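Local coordinates for protein sulfoquinovosidase (Escherichia coli, PDB 5AEG) that hydrolyses sulfoquinovosyl diacylglycerides and simple sulfoquinovosides such as sulfoquinovosyl glycerol, releasing sulfoquinovose for use as a source of carbon and sulfur, at residues T150-V155 with A404-Y409; A428-W433 with A456-S461; E134-F139 with W179-Q184; Q473-S478 with Y508-E513. All blocks are in the same frame, centred on the assembly; numbering follows the deposited sequence.

Interaction 1: residues T150-V155 with A404-Y409. With CA (calcium ion), chain D.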
loop_
_atom_site.group_PDB
_atom_site.type_symbol
_atom_site.label_atom_id
_atom_site.label_comp_id
_atom_site.label_asym_id
_atom_site.label_seq_id
_atom_site.Cartn_x
_atom_site.Cartn_y
_atom_site.Cartn_z
ATOM N N THR A 150 4.725 10.228 -2.450
ATOM C CA THR A 150 3.615 9.853 -1.539
ATOM C C THR A 150 2.711 11.040 -1.333
ATOM O O THR A 150 3.182 12.198 -1.233
ATOM C CB THR A 150 4.042 9.174 -0.209
ATOM O OG1 THR A 150 2.859 8.649 0.366
ATOM C CG2 THR A 150 4.760 10.106 0.752
ATOM N N SER A 151 1.410 10.805 -1.408
ATOM C CA SER A 151 0.410 11.856 -1.333
ATOM C C SER A 151 -0.950 11.277 -1.005
ATOM O O SER A 151 -1.107 10.043 -0.874
ATOM C CB SER A 151 0.281 12.645 -2.635
ATOM O OG SER A 151 -0.440 12.005 -3.727
ATOM N N GLU A 152 -1.926 12.165 -0.831
ATOM C CA GLU A 152 -3.316 11.655 -0.868
ATOM C C GLU A 152 -3.509 10.934 -2.174
ATOM O O GLU A 152 -2.943 11.234 -3.247
ATOM C CB GLU A 152 -4.363 12.719 -0.707
ATOM C CG GLU A 152 -4.227 13.550 0.576
ATOM C CD GLU A 152 -4.032 12.685 1.773
ATOM O OE1 GLU A 152 -4.866 11.725 1.909
ATOM O OE2 GLU A 152 -3.032 12.905 2.547
ATOM N N GLN A 153 -4.377 9.930 -2.125
ATOM C CA GLN A 153 -4.531 9.024 -3.234
ATOM C C GLN A 153 -5.510 9.524 -4.360
ATOM O O GLN A 153 -5.508 9.020 -5.476
ATOM C CB GLN A 153 -5.054 7.725 -2.577
ATOM C CG GLN A 153 -5.080 6.499 -3.505
ATOM C CD GLN A 153 -6.473 6.069 -3.793
ATOM O OE1 GLN A 153 -7.430 6.792 -3.532
ATOM N NE2 GLN A 153 -6.609 4.876 -4.320
ATOM N N GLY A 154 -6.310 10.549 -4.050
ATOM C CA GLY A 154 -7.204 11.122 -4.990
ATOM C C GLY A 154 -8.642 10.718 -4.721
ATOM O O GLY A 154 -8.898 9.660 -4.175
ATOM N N VAL A 155 -9.601 11.561 -5.116
ATOM C CA VAL A 155 -11.042 11.187 -5.034
ATOM C C VAL A 155 -11.531 11.186 -6.460
ATOM O O VAL A 155 -11.683 12.244 -7.134
ATOM C CB VAL A 155 -11.783 12.262 -4.192
ATOM C CG1 VAL A 155 -13.297 12.089 -4.261
ATOM C CG2 VAL A 155 -11.171 12.357 -2.783
ATOM N N ALA A 404 -3.251 2.640 11.983
ATOM C CA ALA A 404 -2.142 3.598 12.106
ATOM C C ALA A 404 -2.168 4.384 10.832
ATOM O O ALA A 404 -1.597 3.977 9.780
ATOM C CB ALA A 404 -0.793 2.902 12.308
ATOM N N ASP A 405 -2.875 5.512 10.890
ATOM C CA ASP A 405 -3.240 6.247 9.700
ATOM C C ASP A 405 -2.165 7.286 9.317
ATOM O O ASP A 405 -1.287 7.576 10.104
ATOM C CB ASP A 405 -4.558 6.952 9.989
ATOM C CG ASP A 405 -5.313 7.411 8.763
ATOM O OD1 ASP A 405 -5.005 7.070 7.575
ATOM O OD2 ASP A 405 -6.307 8.138 8.984
ATOM N N PHE A 406 -2.316 7.838 8.121
ATOM C CA PHE A 406 -1.463 8.874 7.560
ATOM C C PHE A 406 0.017 8.461 7.412
ATOM O O PHE A 406 0.293 7.265 7.311
ATOM C CB PHE A 406 -1.616 10.194 8.373
ATOM C CG PHE A 406 -2.834 10.924 8.071
ATOM C CD1 PHE A 406 -2.830 11.889 7.064
ATOM C CD2 PHE A 406 -3.956 10.771 8.864
ATOM C CE1 PHE A 406 -3.999 12.605 6.754
ATOM C CE2 PHE A 406 -5.119 11.448 8.541
ATOM C CZ PHE A 406 -5.134 12.390 7.505
ATOM N N GLY A 407 0.912 9.446 7.205
ATOM C CA GLY A 407 2.276 9.166 6.780
ATOM C C GLY A 407 2.648 9.788 5.472
ATOM O O GLY A 407 3.849 9.981 5.210
ATOM N N GLU A 408 1.614 10.082 4.640
ATOM C CA GLU A 408 1.760 10.580 3.293
ATOM C C GLU A 408 1.883 12.113 3.189
ATOM O O GLU A 408 2.059 12.638 2.119
ATOM C CB GLU A 408 0.631 10.016 2.352
ATOM C CG GLU A 408 -0.717 10.714 2.483
ATOM C CD GLU A 408 -1.473 10.395 3.778
ATOM O OE1 GLU A 408 -1.049 9.459 4.461
ATOM O OE2 GLU A 408 -2.496 11.106 4.106
ATOM N N TYR A 409 1.719 12.796 4.291
ATOM C CA TYR A 409 1.632 14.223 4.290
ATOM C C TYR A 409 2.587 14.806 5.317
ATOM O O TYR A 409 2.195 15.529 6.189
ATOM C CB TYR A 409 0.165 14.754 4.441
ATOM C CG TYR A 409 0.108 16.302 4.245
ATOM C CD1 TYR A 409 1.008 16.964 3.339
ATOM C CD2 TYR A 409 -0.752 17.109 4.996
ATOM C CE1 TYR A 409 1.001 18.328 3.163
ATOM C CE2 TYR A 409 -0.734 18.515 4.833
ATOM C CZ TYR A 409 0.131 19.105 3.915
ATOM O OH TYR A 409 0.132 20.468 3.684
HETATM CA CA CA D . -9.622 7.581 -3.240
HETATM O O HOH W 1 -11.793 8.270 -2.526
#
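Glu152 and Glu408 bring their carboxylates together in the closest approach of this contact, Glu152 OE2 standing 2.4 Å from Glu408 OE2 with the two carboxylate planes turned 72° apart. The same Glu152 oxygen also lies alongside the Glu408 chain, 3.2 Å from Glu408 CG. Glu408 is folded rather than extended: its CG sits between the backbone N and the carbonyl carbon (chi1 79°), and a second bend at chi2 (-72°) turns the carboxylate toward Glu152. Its aliphatic part rests on the backbone and side chain of 150-152, with Thr150 OG1 3.3 Å from Glu408 CB and Ser151 O 3.4 Å from Glu408 CG. Ser151 points its own side chain away, and its OG donates to Glu152 O at 2.7 Å. A few residues on, Gly154 O binds the calcium ion at 2.4 Å, in a site to which Gln153, Asp472, Asp481 and a water also belong. Arg455 pairs with both glutamates, through Glu152 OE1 and Glu408 OE2, and with OD1 of the nucleophile Asp405, whose OD2 is hydrogen-bonded to Tyr333. One guanidinium thus ties together three acidic side chains, two from the barrel loop and one from the N-terminal domain. Sharing Arg455 with Glu408, probably an active-site residue as in relatives, places Glu152 in the second shell, where it is likely to steady the Glu408 carboxylate.

Interaction 2: residues A428-W433 with A456-S461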
loop_
_atom_site.group_PDB
_atom_site.type_symbol
_atom_site.label_atom_id
_atom_site.label_comp_id
_atom_site.label_asym_id
_atom_site.label_seq_id
_atom_site.Cartn_x
_atom_site.Cartn_y
_atom_site.Cartn_z
ATOM N N ALA A 428 10.174 9.087 2.695
ATOM C CA ALA A 428 10.594 8.105 3.731
ATOM C C ALA A 428 9.713 8.083 4.983
ATOM O O ALA A 428 9.859 7.204 5.859
ATOM C CB ALA A 428 12.069 8.398 4.139
ATOM N N TRP A 429 8.822 9.067 5.094
ATOM C CA TRP A 429 8.036 9.208 6.335
ATOM C C TRP A 429 7.165 7.946 6.651
ATOM O O TRP A 429 7.085 7.487 7.784
ATOM C CB TRP A 429 7.108 10.418 6.304
ATOM C CG TRP A 429 6.950 11.071 7.629
ATOM C CD1 TRP A 429 5.876 11.082 8.416
ATOM C CD2 TRP A 429 8.002 11.768 8.356
ATOM N NE1 TRP A 429 6.130 11.825 9.591
ATOM C CE2 TRP A 429 7.439 12.223 9.579
ATOM C CE3 TRP A 429 9.306 12.116 8.036
ATOM C CZ2 TRP A 429 8.180 13.004 10.520
ATOM C CZ3 TRP A 429 10.101 12.863 9.009
ATOM C CH2 TRP A 429 9.503 13.322 10.212
ATOM N N PRO A 430 6.497 7.388 5.652
ATOM C CA PRO A 430 5.619 6.259 6.003
ATOM C C PRO A 430 6.300 5.084 6.680
ATOM O O PRO A 430 5.837 4.557 7.706
ATOM C CB PRO A 430 4.986 5.865 4.619
ATOM C CG PRO A 430 5.020 7.124 3.838
ATOM C CD PRO A 430 6.327 7.817 4.250
ATOM N N ALA A 431 7.412 4.602 6.144
ATOM C CA ALA A 431 8.062 3.471 6.826
ATOM C C ALA A 431 8.683 3.831 8.204
ATOM O O ALA A 431 8.795 2.942 9.068
ATOM C CB ALA A 431 9.086 2.867 5.976
ATOM N N LEU A 432 9.026 5.111 8.391
ATOM C CA LEU A 432 9.522 5.598 9.691
ATOM C C LEU A 432 8.379 5.495 10.719
ATOM O O LEU A 432 8.539 4.960 11.833
ATOM C CB LEU A 432 9.967 7.035 9.547
ATOM C CG LEU A 432 10.798 7.679 10.647
ATOM C CD1 LEU A 432 11.958 6.768 11.079
ATOM C CD2 LEU A 432 11.316 9.023 10.078
ATOM N N TRP A 433 7.198 5.944 10.308
ATOM C CA TRP A 433 5.961 5.789 11.111
ATOM C C TRP A 433 5.602 4.350 11.363
ATOM O O TRP A 433 5.301 3.964 12.492
ATOM C CB TRP A 433 4.864 6.653 10.441
ATOM C CG TRP A 433 3.477 6.538 10.955
ATOM C CD1 TRP A 433 2.366 6.481 10.198
ATOM C CD2 TRP A 433 3.045 6.599 12.316
ATOM N NE1 TRP A 433 1.242 6.515 10.998
ATOM C CE2 TRP A 433 1.634 6.494 12.311
ATOM C CE3 TRP A 433 3.711 6.630 13.548
ATOM C CZ2 TRP A 433 0.872 6.459 13.477
ATOM C CZ3 TRP A 433 2.957 6.630 14.720
ATOM C CH2 TRP A 433 1.523 6.541 14.668
ATOM N N ALA A 456 -0.497 4.414 4.183
ATOM C CA ALA A 456 0.782 4.854 3.656
ATOM C C ALA A 456 1.891 3.867 3.831
ATOM O O ALA A 456 1.905 3.109 4.806
ATOM C CB ALA A 456 1.157 6.201 4.277
ATOM N N GLY A 457 2.823 3.897 2.859
ATOM C CA GLY A 457 3.990 3.132 2.916
ATOM C C GLY A 457 5.155 3.630 2.166
ATOM O O GLY A 457 5.036 4.525 1.354
ATOM N N SER A 458 6.323 3.032 2.475
ATOM C CA SER A 458 7.524 3.320 1.741
ATOM C C SER A 458 8.489 2.170 1.984
ATOM O O SER A 458 8.179 1.232 2.700
ATOM C CB SER A 458 8.158 4.663 2.204
ATOM O OG SER A 458 8.553 4.686 3.571
ATOM N N THR A 459 9.638 2.220 1.323
ATOM C CA THR A 459 10.660 1.184 1.449
ATOM C C THR A 459 10.906 0.798 2.892
ATOM O O THR A 459 11.189 1.645 3.707
ATOM C CB THR A 459 11.959 1.639 0.749
ATOM O OG1 THR A 459 11.712 1.890 -0.643
ATOM C CG2 THR A 459 12.987 0.606 0.923
ATOM N N GLY A 460 10.702 -0.475 3.228
ATOM C CA GLY A 460 10.798 -0.973 4.608
ATOM C C GLY A 460 9.473 -1.314 5.277
ATOM O O GLY A 460 9.423 -2.034 6.300
ATOM N N SER A 461 8.360 -0.758 4.765
ATOM C CA SER A 461 7.012 -1.174 5.231
ATOM C C SER A 461 6.818 -2.686 5.103
ATOM O O SER A 461 6.052 -3.314 5.811
ATOM C CB SER A 461 5.896 -0.397 4.446
ATOM O OG SER A 461 5.935 0.951 4.898
#
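Helix 422-444 of the catalytic barrel packs here against the loop that leaves barrel strand 451-454, at a kink in the helix made by Pro430. The proline has no N-H to give, and the N of Ala431 likewise makes no bond to the turn before. That second N-H leaves the helix: Ala431 N donates to Ser458 OG at 2.8 Å with an angle of 148°. With its OG lying between the backbone N and the carbonyl carbon (chi1 62°), Ser458 presents the hydroxyl to the bent turn. Were Ser458 an alanine, the Ala431 N-H would probably be left without its acceptor, since the oxygen that stands in for the missing helix bond would be gone.

Around this bond the packing is close. Pro430 CB lies against the backbone of Gly457, 3.4 Å from its CA, tighter than usual carbon contact, and meets Ala456 CB at 3.9 Å. The methyl of Ala431 presses on the next part of the loop, with Ala431 CB 3.3 Å from Thr459 O. There the loop reverses in a type II beta turn from Ser458 to Ser461, closed by Ser461 N donating to Ser458 O at 2.9 Å. Gly460 suits the turn twice over: its positive phi (107°) calls for glycine, and a side chain would point at Ala431. Gly460 is also the N-cap of helix 461-464. Ala456, at the start of the loop, lies beside Glu408, so this proline-kinked helix backs a loop at the C-terminal end of a strand, where TIM barrels carry their active sites.

Interaction 3: residues E134-F139 with W179-Q184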
loop_
_atom_site.group_PDB
_atom_site.type_symbol
_atom_site.label_atom_id
_atom_site.label_comp_id
_atom_site.label_asym_id
_atom_site.label_seq_id
_atom_site.Cartn_x
_atom_site.Cartn_y
_atom_site.Cartn_z
ATOM N N GLU A 134 1.976 0.540 -4.286
ATOM C CA GLU A 134 0.531 0.270 -4.372
ATOM C C GLU A 134 -0.030 1.177 -5.454
ATOM O O GLU A 134 -0.164 2.395 -5.277
ATOM C CB GLU A 134 -0.136 0.498 -3.009
ATOM C CG GLU A 134 -1.627 0.017 -2.933
ATOM C CD GLU A 134 -2.185 0.206 -1.567
ATOM O OE1 GLU A 134 -1.505 0.959 -0.788
ATOM O OE2 GLU A 134 -3.163 -0.479 -1.201
ATOM N N GLN A 135 -0.398 0.553 -6.569
ATOM C CA GLN A 135 -0.920 1.140 -7.745
ATOM C C GLN A 135 -2.390 0.759 -7.938
ATOM O O GLN A 135 -2.759 -0.392 -7.828
ATOM C CB GLN A 135 -0.081 0.735 -8.937
ATOM C CG GLN A 135 1.360 1.303 -8.855
ATOM C CD GLN A 135 1.395 2.836 -8.906
ATOM O OE1 GLN A 135 0.483 3.506 -9.462
ATOM N NE2 GLN A 135 2.480 3.400 -8.426
ATOM N N PHE A 136 -3.222 1.773 -8.119
ATOM C CA PHE A 136 -4.664 1.535 -8.109
ATOM C C PHE A 136 -5.356 1.561 -9.467
ATOM O O PHE A 136 -6.502 1.118 -9.560
ATOM C CB PHE A 136 -5.304 2.607 -7.180
ATOM C CG PHE A 136 -5.054 2.424 -5.725
ATOM C CD1 PHE A 136 -3.921 2.997 -5.136
ATOM C CD2 PHE A 136 -5.991 1.802 -4.899
ATOM C CE1 PHE A 136 -3.666 2.871 -3.804
ATOM C CE2 PHE A 136 -5.769 1.711 -3.567
ATOM C CZ PHE A 136 -4.589 2.233 -3.020
ATOM N N SER A 137 -4.749 2.147 -10.514
ATOM C CA SER A 137 -5.308 2.154 -11.855
ATOM C C SER A 137 -4.660 1.184 -12.847
ATOM O O SER A 137 -5.271 0.810 -13.863
ATOM C CB SER A 137 -5.201 3.569 -12.481
ATOM O OG SER A 137 -5.971 4.525 -11.749
ATOM N N TYR A 138 -3.423 0.794 -12.575
ATOM C CA TYR A 138 -2.640 -0.080 -13.445
ATOM C C TYR A 138 -2.003 -1.130 -12.568
ATOM O O TYR A 138 -1.590 -0.822 -11.425
ATOM C CB TYR A 138 -1.554 0.710 -14.193
ATOM C CG TYR A 138 -2.166 1.594 -15.256
ATOM C CD1 TYR A 138 -2.680 1.048 -16.428
ATOM C CD2 TYR A 138 -2.332 2.970 -15.036
ATOM C CE1 TYR A 138 -3.346 1.864 -17.375
ATOM C CE2 TYR A 138 -2.928 3.783 -15.972
ATOM C CZ TYR A 138 -3.425 3.251 -17.132
ATOM O OH TYR A 138 -4.013 4.121 -18.009
ATOM N N PHE A 139 -1.922 -2.378 -13.074
ATOM C CA PHE A 139 -1.061 -3.353 -12.413
ATOM C C PHE A 139 0.152 -3.482 -13.308
ATOM O O PHE A 139 1.278 -3.109 -12.891
ATOM C CB PHE A 139 -1.810 -4.694 -12.163
ATOM C CG PHE A 139 -0.936 -5.796 -11.621
ATOM C CD1 PHE A 139 0.070 -5.556 -10.652
ATOM C CD2 PHE A 139 -1.113 -7.109 -12.106
ATOM C CE1 PHE A 139 0.913 -6.575 -10.195
ATOM C CE2 PHE A 139 -0.302 -8.128 -11.644
ATOM C CZ PHE A 139 0.691 -7.871 -10.657
ATOM N N TRP A 179 -1.613 8.478 -8.625
ATOM C CA TRP A 179 -1.567 8.949 -7.287
ATOM C C TRP A 179 -1.669 7.788 -6.261
ATOM O O TRP A 179 -2.455 6.885 -6.439
ATOM C CB TRP A 179 -2.673 9.981 -7.023
ATOM C CG TRP A 179 -2.406 11.315 -7.571
ATOM C CD1 TRP A 179 -1.746 11.625 -8.682
ATOM C CD2 TRP A 179 -2.837 12.550 -6.979
ATOM N NE1 TRP A 179 -1.738 12.998 -8.852
ATOM C CE2 TRP A 179 -2.353 13.590 -7.788
ATOM C CE3 TRP A 179 -3.597 12.860 -5.878
ATOM C CZ2 TRP A 179 -2.607 14.925 -7.500
ATOM C CZ3 TRP A 179 -3.824 14.218 -5.544
ATOM C CH2 TRP A 179 -3.354 15.223 -6.369
ATOM N N THR A 180 -0.893 7.864 -5.198
ATOM C CA THR A 180 -0.925 6.882 -4.142
ATOM C C THR A 180 -0.178 7.325 -2.917
ATOM O O THR A 180 0.817 8.078 -2.990
ATOM C CB THR A 180 -0.276 5.536 -4.681
ATOM O OG1 THR A 180 -0.174 4.560 -3.649
ATOM C CG2 THR A 180 1.080 5.744 -5.312
ATOM N N PHE A 181 -0.610 6.745 -1.828
ATOM C CA PHE A 181 0.014 6.903 -0.576
ATOM C C PHE A 181 1.169 5.918 -0.333
ATOM O O PHE A 181 1.773 6.029 0.705
ATOM C CB PHE A 181 -0.960 6.899 0.608
ATOM C CG PHE A 181 -2.169 6.057 0.425
ATOM C CD1 PHE A 181 -2.040 4.716 0.194
ATOM C CD2 PHE A 181 -3.427 6.644 0.422
ATOM C CE1 PHE A 181 -3.167 3.938 -0.099
ATOM C CE2 PHE A 181 -4.612 5.852 0.182
ATOM C CZ PHE A 181 -4.433 4.538 -0.156
ATOM N N PHE A 182 1.447 4.988 -1.266
ATOM C CA PHE A 182 2.520 3.982 -1.078
ATOM C C PHE A 182 3.136 3.794 -2.473
ATOM O O PHE A 182 3.073 2.704 -3.016
ATOM C CB PHE A 182 1.956 2.698 -0.476
ATOM C CG PHE A 182 2.976 1.690 0.026
ATOM C CD1 PHE A 182 4.356 1.708 -0.340
ATOM C CD2 PHE A 182 2.519 0.637 0.771
ATOM C CE1 PHE A 182 5.190 0.743 0.131
ATOM C CE2 PHE A 182 3.386 -0.324 1.303
ATOM C CZ PHE A 182 4.707 -0.273 0.927
ATOM N N PRO A 183 3.723 4.854 -3.061
ATOM C CA PRO A 183 4.549 4.624 -4.231
ATOM C C PRO A 183 5.885 4.058 -3.719
ATOM O O PRO A 183 6.247 4.282 -2.567
ATOM C CB PRO A 183 4.780 6.034 -4.814
ATOM C CG PRO A 183 4.783 6.905 -3.565
ATOM C CD PRO A 183 3.931 6.210 -2.528
ATOM N N GLN A 184 6.585 3.284 -4.522
ATOM C CA GLN A 184 7.877 2.773 -4.083
ATOM C C GLN A 184 8.766 2.635 -5.345
ATOM O O GLN A 184 8.288 2.180 -6.362
ATOM C CB GLN A 184 7.782 1.431 -3.357
ATOM C CG GLN A 184 9.129 1.086 -2.667
ATOM C CD GLN A 184 9.068 -0.090 -1.770
ATOM O OE1 GLN A 184 8.268 -0.110 -0.847
ATOM N NE2 GLN A 184 9.920 -1.060 -2.000
HETATM O O HOH W 2 -1.810 4.452 -8.105
#
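Glu134 is held to the 179-184 loop through both its backbone groups. Its N-H gives a nearly straight bond, Glu134 N to Phe182 O at 2.7 Å and 169°, while its carbonyl takes the Thr180 hydroxyl, Thr180 OG1 to Glu134 O at 2.7 Å, with the donor in the carbonyl plane. Thr180 OG1 is used a second time, as acceptor of Phe182 N at 2.9 Å. Its position anti to the backbone N (chi1 175°) lets the one oxygen serve both loops. Water 2 bridges them again: it accepts from Phe136 N at 3.0 Å and lies within donating range of Gln135 OE1 and Trp179 O, though with atoms elsewhere counted it has more acceptors in reach than protons to give. In the Glu134 carboxylate, OE2 is hydrogen-bonded to His501, whereas OE1 meets the edge of the Phe181 ring, 3.5 Å from Phe181 CE1. Phe136 and Phe181 complete the packing, their ring planes 89° apart and Phe136 CZ 3.7 Å from Phe181 CE1. Phe181 in turn lies close to Asp472, the inferred proton donor, and to Glu408. The bond from Phe182 N to Thr180 OG1 defines an ST turn, set in a loop by which the N-terminal galactose mutarotase-like domain approaches the catalytic barrel.

Interaction 4: residues Q473-S478 with Y508-E513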
loop_
_atom_site.group_PDB
_atom_site.type_symbol
_atom_site.label_atom_id
_atom_site.label_comp_id
_atom_site.label_asym_id
_atom_site.label_seq_id
_atom_site.Cartn_x
_atom_site.Cartn_y
_atom_site.Cartn_z
ATOM N N GLN A 473 -11.278 4.335 -0.778
ATOM C CA GLN A 473 -12.025 4.196 -2.003
ATOM C C GLN A 473 -13.312 5.049 -1.899
ATOM O O GLN A 473 -13.832 5.265 -0.822
ATOM C CB GLN A 473 -12.519 2.713 -2.223
ATOM C CG GLN A 473 -11.403 1.865 -2.805
ATOM C CD GLN A 473 -10.369 1.539 -1.777
ATOM O OE1 GLN A 473 -10.672 0.883 -0.787
ATOM N NE2 GLN A 473 -9.136 2.021 -1.969
ATOM N N ASN A 474 -13.772 5.522 -3.026
ATOM C CA ASN A 474 -15.108 6.046 -3.103
ATOM C C ASN A 474 -16.121 4.957 -2.747
ATOM O O ASN A 474 -15.898 3.779 -3.054
ATOM C CB ASN A 474 -15.415 6.541 -4.501
ATOM C CG ASN A 474 -14.645 7.863 -4.884
ATOM O OD1 ASN A 474 -14.016 8.512 -4.055
ATOM N ND2 ASN A 474 -14.673 8.199 -6.160
ATOM N N VAL A 475 -17.299 5.383 -2.300
ATOM C CA VAL A 475 -18.454 4.467 -2.176
ATOM C C VAL A 475 -19.151 4.339 -3.520
ATOM O O VAL A 475 -20.349 4.600 -3.645
ATOM C CB VAL A 475 -19.386 4.900 -1.011
ATOM C CG1 VAL A 475 -18.648 4.751 0.314
ATOM C CG2 VAL A 475 -19.994 6.295 -1.162
ATOM N N ASP A 476 -18.395 3.935 -4.555
ATOM C CA ASP A 476 -18.878 3.870 -5.929
ATOM C C ASP A 476 -18.335 2.654 -6.573
ATOM O O ASP A 476 -17.616 1.840 -5.920
ATOM C CB ASP A 476 -18.689 5.184 -6.742
ATOM C CG ASP A 476 -17.257 5.447 -7.235
ATOM O OD1 ASP A 476 -16.353 4.537 -7.257
ATOM O OD2 ASP A 476 -17.033 6.609 -7.648
ATOM N N TRP A 477 -18.734 2.476 -7.820
ATOM C CA TRP A 477 -18.358 1.329 -8.644
ATOM C C TRP A 477 -17.315 1.707 -9.699
ATOM O O TRP A 477 -17.136 0.990 -10.730
ATOM C CB TRP A 477 -19.621 0.778 -9.344
ATOM C CG TRP A 477 -20.788 0.411 -8.398
ATOM C CD1 TRP A 477 -21.818 1.212 -7.994
ATOM C CD2 TRP A 477 -21.029 -0.885 -7.785
ATOM N NE1 TRP A 477 -22.653 0.517 -7.169
ATOM C CE2 TRP A 477 -22.235 -0.779 -7.061
ATOM C CE3 TRP A 477 -20.373 -2.125 -7.851
ATOM C CZ2 TRP A 477 -22.813 -1.866 -6.357
ATOM C CZ3 TRP A 477 -20.918 -3.209 -7.140
ATOM C CH2 TRP A 477 -22.155 -3.075 -6.407
ATOM N N SER A 478 -16.597 2.795 -9.496
ATOM C CA SER A 478 -15.646 3.220 -10.588
ATOM C C SER A 478 -14.486 2.255 -10.676
ATOM O O SER A 478 -14.066 1.640 -9.646
ATOM C CB SER A 478 -15.148 4.634 -10.360
ATOM O OG SER A 478 -14.478 4.740 -9.126
ATOM N N TYR A 508 -15.120 4.061 1.509
ATOM C CA TYR A 508 -14.973 5.096 2.520
ATOM C C TYR A 508 -15.567 6.484 2.091
ATOM O O TYR A 508 -16.402 7.100 2.800
ATOM C CB TYR A 508 -13.526 5.246 2.887
ATOM C CG TYR A 508 -13.267 6.440 3.803
ATOM C CD1 TYR A 508 -13.540 6.358 5.172
ATOM C CD2 TYR A 508 -12.761 7.628 3.294
ATOM C CE1 TYR A 508 -13.302 7.437 6.029
ATOM C CE2 TYR A 508 -12.524 8.704 4.138
ATOM C CZ TYR A 508 -12.804 8.590 5.490
ATOM O OH TYR A 508 -12.589 9.636 6.345
ATOM N N THR A 509 -15.071 7.009 0.992
ATOM C CA THR A 509 -15.213 8.426 0.637
ATOM C C THR A 509 -16.635 8.719 0.177
ATOM O O THR A 509 -17.139 8.194 -0.821
ATOM C CB THR A 509 -14.238 8.874 -0.457
ATOM O OG1 THR A 509 -12.875 8.612 -0.080
ATOM C CG2 THR A 509 -14.426 10.358 -0.742
ATOM N N THR A 510 -17.292 9.563 0.969
ATOM C CA THR A 510 -18.688 9.814 0.867
ATOM C C THR A 510 -18.824 11.371 0.681
ATOM O O THR A 510 -18.942 12.105 1.639
ATOM C CB THR A 510 -19.362 9.359 2.154
ATOM O OG1 THR A 510 -18.948 8.039 2.533
ATOM C CG2 THR A 510 -20.843 9.398 2.014
ATOM N N LEU A 511 -18.770 11.831 -0.533
ATOM C CA LEU A 511 -18.715 13.244 -0.884
ATOM C C LEU A 511 -19.433 13.411 -2.180
ATOM O O LEU A 511 -19.674 12.437 -2.877
ATOM C CB LEU A 511 -17.271 13.657 -1.127
ATOM C CG LEU A 511 -16.346 13.647 0.058
ATOM C CD1 LEU A 511 -14.913 13.990 -0.429
ATOM C CD2 LEU A 511 -16.763 14.555 1.223
ATOM N N PHE A 512 -19.840 14.654 -2.480
ATOM C CA PHE A 512 -20.431 14.986 -3.783
ATOM C C PHE A 512 -21.615 14.115 -4.100
ATOM O O PHE A 512 -21.734 13.619 -5.231
ATOM C CB PHE A 512 -19.360 14.909 -4.920
ATOM C CG PHE A 512 -18.129 15.671 -4.619
ATOM C CD1 PHE A 512 -18.196 17.045 -4.375
ATOM C CD2 PHE A 512 -16.897 15.050 -4.552
ATOM C CE1 PHE A 512 -17.057 17.777 -4.050
ATOM C CE2 PHE A 512 -15.768 15.773 -4.211
ATOM C CZ PHE A 512 -15.825 17.133 -3.997
ATOM N N GLU A 513 -22.499 13.880 -3.138
ATOM C CA GLU A 513 -23.608 12.989 -3.461
ATOM C C GLU A 513 -23.275 11.483 -3.772
ATOM O O GLU A 513 -24.148 10.744 -4.236
ATOM C CB GLU A 513 -24.467 13.562 -4.626
ATOM C CG GLU A 513 -24.967 15.013 -4.390
ATOM C CD GLU A 513 -25.467 15.294 -2.957
ATOM O OE1 GLU A 513 -26.291 14.521 -2.399
ATOM O OE2 GLU A 513 -25.043 16.318 -2.365
HETATM O O HOH W 1 -11.793 8.270 -2.526
#
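Gln473 O takes two backbone donors from the facing loop, Thr509 N at 2.8 Å and a nearly straight 174°, and Tyr508 N at 2.9 Å. A third bond returns, Val475 N to Thr509 O at 3.2 Å, so Asn474 is bracketed against Thr509 in the pattern of a single beta bridge. Beside it, water 1 of the calcium site joins the two side chains: it donates to Asn474 OD1 at 2.7 Å and is equally near Thr509 OG1. The other end of the amide, Asn474 ND2, bonds to Asp476 OD2 at 3.2 Å, meeting it from above the carboxylate plane. Asp476 OD1 is gripped twice by Ser478, through N and OG, the first bond making an Asx turn. Replacing Asn474 with a leucine would probably deprive the calcium-bound water of the Asn474 OD1 acceptor and the Asp476 carboxylate of its amide partner. Farther out, Val475 CG2 packs on Thr509 O at 3.4 Å, and Val475 CG1 lies 4.0 Å from Thr510 OG1. The Tyr508 ring turns away to meet His537, a substrate-binding residue, edge-to-face. Because Asp472, the inferred proton donor, also binds the calcium ion and touches Thr509, the water-mediated link couples this loop pair to metal and active site alike.

In the fold
Interactions 1, 2 and 3 cluster near the centre of the chain, with interaction 1 about 11 Å, centre to centre, from each of the other two. Interaction 4 lies farther out, about 17 Å from interaction 1 and 26 Å from interaction 2. Segments of interactions 3 and 1 alternate along the chain; interaction 2 and then interaction 4 follow, both within the TIM barrel. Interaction 1 alone joins the barrel to the N-terminal domain within one contact. Direct touches include Thr150 OG1 to Phe181 O (2.9 Å), while water 1 belongs to interactions 1 and 4. Loops after barrel strands 401-404, 451-454, 468-469 and 501-505 thus meet N-terminal loops around the catalytic residues.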